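Local coordinates for protein RE68036p (Drosophila melanogaster, PDB 1SQH) that probably transfers acyl groups from a thioester donor such as acyl-CoA to glycine, as a member of the GNAT-like acyltransferases, at residues Y201-L212 against W225-M236. Sequence-based numbering, arbitrary orientation.
Sequences YLQALVRFNKSL and WIFQNDFSGLGM
Leu-212 and Ile-226 form an antiparallel hydrogen-bonded pair in the sheet of a GNAT-like acetyltransferase fold, where helix 199-208 leads into strand 211-216 and packs over strand 222-228. Two short backbone bonds close this pair, Leu-212 N to Ile-226 O (2.8 Å) and Ile-226 N to Leu-212 O (2.9 Å). On the same sheet face Leu-212 CB meets Ile-226 CG2 at 3.6 Å, branched aliphatic chains suited to lying under helix 248-263. On the opposite face, under helix 199-208, the broad flat ring of Phe-227 lies against Leu-205 and Leu-202. Its CG stands anti to the carbonyl carbon (chi1 -79°), which carries CD2 to within 4.1 Å of Leu-205 CB, while Leu-202 CG lies near CZ. Leu-205 CD1 also reaches the CE methyl of selenomethionine Met-236, whose bent, flexible chain folds toward helix 199-208. Packing is looser toward the partly exposed end, where the hydroxyl of Tyr-201 comes no nearer Asp-230 than 4.0 Å, at CB. Just past the helix end, the buried amide of Asn-209, with a donor and an acceptor on one short side chain, links this turn to the end of strand 222-228 and to Trp-45: OD1 accepts from the Trp-45 indole, and ND2 donates weakly to Gln-228 O and also bonds to Asn-229 O. With an alanine here, the indole and both carbonyls would probably lose this amide as a partner, and a gap would open beside Gln-228. Asn-209 ND2 stands above the Asn-229 carbonyl plane, 3.3 Å from O, and Ser-232 N reaches that same oxygen from the opposite face.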
loop_
_atom_site.group_PDB
_atom_site.type_symbol
_atom_site.label_atom_id
_atom_site.label_comp_id
_atom_site.label_asym_id
_atom_site.label_seq_id
_atom_site.Cartn_x
_atom_site.Cartn_y
_atom_site.Cartn_z
ATOM N N TYR A 201 -0.865 -2.285 13.324
ATOM C CA TYR A 201 -1.186 -1.711 12.016
ATOM C C TYR A 201 -2.441 -2.431 11.546
ATOM O O TYR A 201 -3.424 -1.797 11.163
ATOM C CB TYR A 201 -0.054 -1.959 11.011
ATOM C CG TYR A 201 -0.408 -1.648 9.561
ATOM C CD1 TYR A 201 -1.123 -0.498 9.222
ATOM C CD2 TYR A 201 0.031 -2.472 8.521
ATOM C CE1 TYR A 201 -1.389 -0.174 7.882
ATOM C CE2 TYR A 201 -0.227 -2.157 7.177
ATOM C CZ TYR A 201 -0.933 -1.008 6.868
ATOM O OH TYR A 201 -1.167 -0.671 5.551
ATOM N N LEU A 202 -2.410 -3.762 11.593
ATOM C CA LEU A 202 -3.567 -4.549 11.174
ATOM C C LEU A 202 -4.826 -4.161 11.963
ATOM O O LEU A 202 -5.924 -4.089 11.404
ATOM C CB LEU A 202 -3.275 -6.047 11.319
ATOM C CG LEU A 202 -2.744 -6.772 10.068
ATOM C CD1 LEU A 202 -1.603 -5.998 9.463
ATOM C CD2 LEU A 202 -2.287 -8.179 10.431
ATOM N N GLN A 203 -4.661 -3.898 13.259
ATOM C CA GLN A 203 -5.788 -3.506 14.101
ATOM C C GLN A 203 -6.365 -2.153 13.658
ATOM O O GLN A 203 -7.582 -1.923 13.737
ATOM C CB GLN A 203 -5.358 -3.473 15.575
ATOM C CG GLN A 203 -5.631 -4.787 16.306
ATOM C CD GLN A 203 -4.860 -4.930 17.607
ATOM O OE1 GLN A 203 -4.568 -3.943 18.282
ATOM N NE2 GLN A 203 -4.538 -6.171 17.975
ATOM N N ALA A 204 -5.494 -1.266 13.182
ATOM C CA ALA A 204 -5.944 0.039 12.702
ATOM C C ALA A 204 -6.740 -0.153 11.400
ATOM O O ALA A 204 -7.787 0.482 11.194
ATOM C CB ALA A 204 -4.745 0.959 12.460
ATOM N N LEU A 205 -6.240 -1.040 10.535
ATOM C CA LEU A 205 -6.890 -1.340 9.262
ATOM C C LEU A 205 -8.275 -1.977 9.403
ATOM O O LEU A 205 -9.184 -1.685 8.622
ATOM C CB LEU A 205 -5.996 -2.250 8.414
ATOM C CG LEU A 205 -4.836 -1.577 7.676
ATOM C CD1 LEU A 205 -3.950 -2.619 7.001
ATOM C CD2 LEU A 205 -5.407 -0.615 6.645
ATOM N N VAL A 206 -8.448 -2.863 10.377
ATOM C CA VAL A 206 -9.754 -3.481 10.541
ATOM C C VAL A 206 -10.712 -2.408 11.031
ATOM O O VAL A 206 -11.913 -2.484 10.802
ATOM C CB VAL A 206 -9.722 -4.657 11.553
ATOM C CG1 VAL A 206 -9.180 -4.185 12.876
ATOM C CG2 VAL A 206 -11.129 -5.226 11.739
ATOM N N ARG A 207 -10.166 -1.385 11.675
ATOM C CA ARG A 207 -10.998 -0.312 12.200
ATOM C C ARG A 207 -11.410 0.747 11.177
ATOM O O ARG A 207 -12.597 1.084 11.066
ATOM C CB ARG A 207 -10.299 0.382 13.376
ATOM C CG ARG A 207 -11.130 1.499 13.986
ATOM C CD ARG A 207 -10.435 2.188 15.145
ATOM N NE ARG A 207 -11.260 3.283 15.653
ATOM C CZ ARG A 207 -10.875 4.149 16.585
ATOM N NH1 ARG A 207 -9.664 4.058 17.120
ATOM N NH2 ARG A 207 -11.704 5.105 16.982
ATOM N N PHE A 208 -10.433 1.262 10.431
ATOM C CA PHE A 208 -10.686 2.317 9.451
ATOM C C PHE A 208 -10.784 1.933 7.981
ATOM O O PHE A 208 -11.199 2.753 7.150
ATOM C CB PHE A 208 -9.640 3.404 9.634
ATOM C CG PHE A 208 -9.817 4.172 10.899
ATOM C CD1 PHE A 208 -10.882 5.060 11.034
ATOM C CD2 PHE A 208 -8.970 3.972 11.980
ATOM C CE1 PHE A 208 -11.098 5.739 12.231
ATOM C CE2 PHE A 208 -9.181 4.646 13.183
ATOM C CZ PHE A 208 -10.247 5.528 13.304
ATOM N N ASN A 209 -10.409 0.703 7.651
ATOM C CA ASN A 209 -10.474 0.237 6.267
ATOM C C ASN A 209 -11.508 -0.877 6.144
ATOM O O ASN A 209 -11.976 -1.418 7.153
ATOM C CB ASN A 209 -9.095 -0.284 5.828
ATOM C CG ASN A 209 -8.439 0.598 4.766
ATOM O OD1 ASN A 209 -8.775 1.777 4.622
ATOM N ND2 ASN A 209 -7.494 0.028 4.027
ATOM N N LYS A 210 -11.879 -1.219 4.914
ATOM C CA LYS A 210 -12.822 -2.320 4.722
ATOM C C LYS A 210 -12.024 -3.627 4.794
ATOM O O LYS A 210 -10.820 -3.646 4.522
ATOM C CB LYS A 210 -13.532 -2.221 3.364
ATOM C CG LYS A 210 -14.503 -1.052 3.250
ATOM C CD LYS A 210 -15.209 -1.059 1.898
ATOM C CE LYS A 210 -16.012 0.223 1.652
ATOM N NZ LYS A 210 -17.275 0.305 2.432
ATOM N N SER A 211 -12.698 -4.705 5.187
ATOM C CA SER A 211 -12.072 -6.018 5.287
ATOM C C SER A 211 -13.147 -7.095 5.144
ATOM O O SER A 211 -14.341 -6.809 5.258
ATOM C CB SER A 211 -11.364 -6.168 6.630
ATOM O OG SER A 211 -12.296 -6.117 7.691
ATOM N N LEU A 212 -12.728 -8.327 4.869
ATOM C CA LEU A 212 -13.669 -9.430 4.726
ATOM C C LEU A 212 -13.062 -10.730 5.213
ATOM O O LEU A 212 -11.918 -11.051 4.898
ATOM C CB LEU A 212 -14.109 -9.586 3.268
ATOM C CG LEU A 212 -15.164 -8.623 2.717
ATOM C CD1 LEU A 212 -15.554 -9.031 1.294
ATOM C CD2 LEU A 212 -16.396 -8.652 3.605
ATOM N N TRP A 225 -9.265 -14.491 4.563
ATOM C CA TRP A 225 -9.556 -13.067 4.711
ATOM C C TRP A 225 -8.925 -12.195 3.623
ATOM O O TRP A 225 -8.020 -12.623 2.906
ATOM C CB TRP A 225 -9.080 -12.604 6.095
ATOM C CG TRP A 225 -7.659 -12.996 6.363
ATOM C CD1 TRP A 225 -6.536 -12.353 5.929
ATOM C CD2 TRP A 225 -7.211 -14.193 7.008
ATOM N NE1 TRP A 225 -5.413 -13.079 6.255
ATOM C CE2 TRP A 225 -5.800 -14.213 6.917
ATOM C CE3 TRP A 225 -7.864 -15.254 7.649
ATOM C CZ2 TRP A 225 -5.030 -15.259 7.444
ATOM C CZ3 TRP A 225 -7.099 -16.296 8.171
ATOM C CH2 TRP A 225 -5.695 -16.288 8.064
ATOM N N ILE A 226 -9.414 -10.964 3.516
ATOM C CA ILE A 226 -8.920 -10.015 2.531
ATOM C C ILE A 226 -9.098 -8.619 3.138
ATOM O O ILE A 226 -10.070 -8.358 3.848
ATOM C CB ILE A 226 -9.707 -10.175 1.193
ATOM C CG1 ILE A 226 -8.906 -9.597 0.021
ATOM C CG2 ILE A 226 -11.066 -9.496 1.294
ATOM C CD1 ILE A 226 -9.000 -8.114 -0.098
ATOM N N PHE A 227 -8.143 -7.731 2.878
ATOM C CA PHE A 227 -8.185 -6.372 3.425
ATOM C C PHE A 227 -8.226 -5.317 2.337
ATOM O O PHE A 227 -7.956 -5.608 1.167
ATOM C CB PHE A 227 -6.914 -6.059 4.217
ATOM C CG PHE A 227 -6.878 -6.620 5.592
ATOM C CD1 PHE A 227 -6.512 -7.946 5.812
ATOM C CD2 PHE A 227 -7.149 -5.796 6.687
ATOM C CE1 PHE A 227 -6.411 -8.447 7.109
ATOM C CE2 PHE A 227 -7.056 -6.283 7.992
ATOM C CZ PHE A 227 -6.683 -7.610 8.207
ATOM N N GLN A 228 -8.555 -4.087 2.733
ATOM C CA GLN A 228 -8.488 -2.967 1.806
ATOM C C GLN A 228 -7.062 -2.533 2.146
ATOM O O GLN A 228 -6.672 -2.619 3.307
ATOM C CB GLN A 228 -9.459 -1.847 2.178
ATOM C CG GLN A 228 -9.418 -0.693 1.171
ATOM C CD GLN A 228 -10.547 0.300 1.360
ATOM O OE1 GLN A 228 -10.898 1.038 0.436
ATOM N NE2 GLN A 228 -11.114 0.332 2.554
ATOM N N ASN A 229 -6.280 -2.071 1.177
ATOM C CA ASN A 229 -4.897 -1.707 1.489
ATOM C C ASN A 229 -4.582 -0.215 1.530
ATOM O O ASN A 229 -5.487 0.624 1.502
ATOM C CB ASN A 229 -3.943 -2.424 0.524
ATOM C CG ASN A 229 -4.001 -1.875 -0.881
ATOM O OD1 ASN A 229 -4.785 -0.975 -1.186
ATOM N ND2 ASN A 229 -3.157 -2.411 -1.753
ATOM N N ASP A 230 -3.293 0.118 1.601
ATOM C CA ASP A 230 -2.890 1.514 1.673
ATOM C C ASP A 230 -2.952 2.257 0.335
ATOM O O ASP A 230 -2.428 3.366 0.196
ATOM C CB ASP A 230 -1.501 1.648 2.325
ATOM C CG ASP A 230 -0.478 0.640 1.788
ATOM O OD1 ASP A 230 -0.845 -0.271 1.012
ATOM O OD2 ASP A 230 0.711 0.763 2.163
ATOM N N PHE A 231 -3.606 1.635 -0.641
ATOM C CA PHE A 231 -3.807 2.234 -1.955
ATOM C C PHE A 231 -5.315 2.166 -2.223
ATOM O O PHE A 231 -5.773 2.371 -3.353
ATOM C CB PHE A 231 -3.057 1.465 -3.054
ATOM C CG PHE A 231 -1.572 1.717 -3.069
ATOM C CD1 PHE A 231 -0.714 0.960 -2.275
ATOM C CD2 PHE A 231 -1.037 2.728 -3.874
ATOM C CE1 PHE A 231 0.668 1.202 -2.273
ATOM C CE2 PHE A 231 0.337 2.990 -3.885
ATOM C CZ PHE A 231 1.199 2.221 -3.083
ATOM N N SER A 232 -6.066 1.874 -1.159
ATOM C CA SER A 232 -7.527 1.754 -1.198
ATOM C C SER A 232 -7.974 0.604 -2.077
ATOM O O SER A 232 -9.154 0.492 -2.422
ATOM C CB SER A 232 -8.171 3.054 -1.684
ATOM O OG SER A 232 -7.965 4.086 -0.740
ATOM N N GLY A 233 -7.015 -0.251 -2.428
ATOM C CA GLY A 233 -7.289 -1.413 -3.252
ATOM C C GLY A 233 -7.300 -2.675 -2.409
ATOM O O GLY A 233 -7.575 -2.624 -1.213
ATOM N N LEU A 234 -6.982 -3.809 -3.023
ATOM C CA LEU A 234 -6.977 -5.095 -2.321
ATOM C C LEU A 234 -5.612 -5.457 -1.775
ATOM O O LEU A 234 -4.592 -5.150 -2.390
ATOM C CB LEU A 234 -7.425 -6.227 -3.255
ATOM C CG LEU A 234 -8.900 -6.578 -3.467
ATOM C CD1 LEU A 234 -9.742 -5.327 -3.605
ATOM C CD2 LEU A 234 -9.017 -7.469 -4.706
ATOM N N GLY A 235 -5.602 -6.134 -0.632
ATOM C CA GLY A 235 -4.344 -6.557 -0.043
ATOM C C GLY A 235 -4.458 -7.660 1.004
ATOM O O GLY A 235 -5.545 -7.966 1.497
HETATM N N MSE A 236 -3.311 -8.256 1.327
HETATM C CA MSE A 236 -3.204 -9.305 2.334
HETATM C C MSE A 236 -4.204 -10.445 2.211
HETATM O O MSE A 236 -4.703 -10.955 3.222
HETATM C CB MSE A 236 -3.319 -8.681 3.722
HETATM C CG MSE A 236 -2.183 -7.743 4.052
HETATM SE SE MSE A 236 -2.763 -6.306 5.189
HETATM C CE MSE A 236 -3.385 -5.118 3.768
#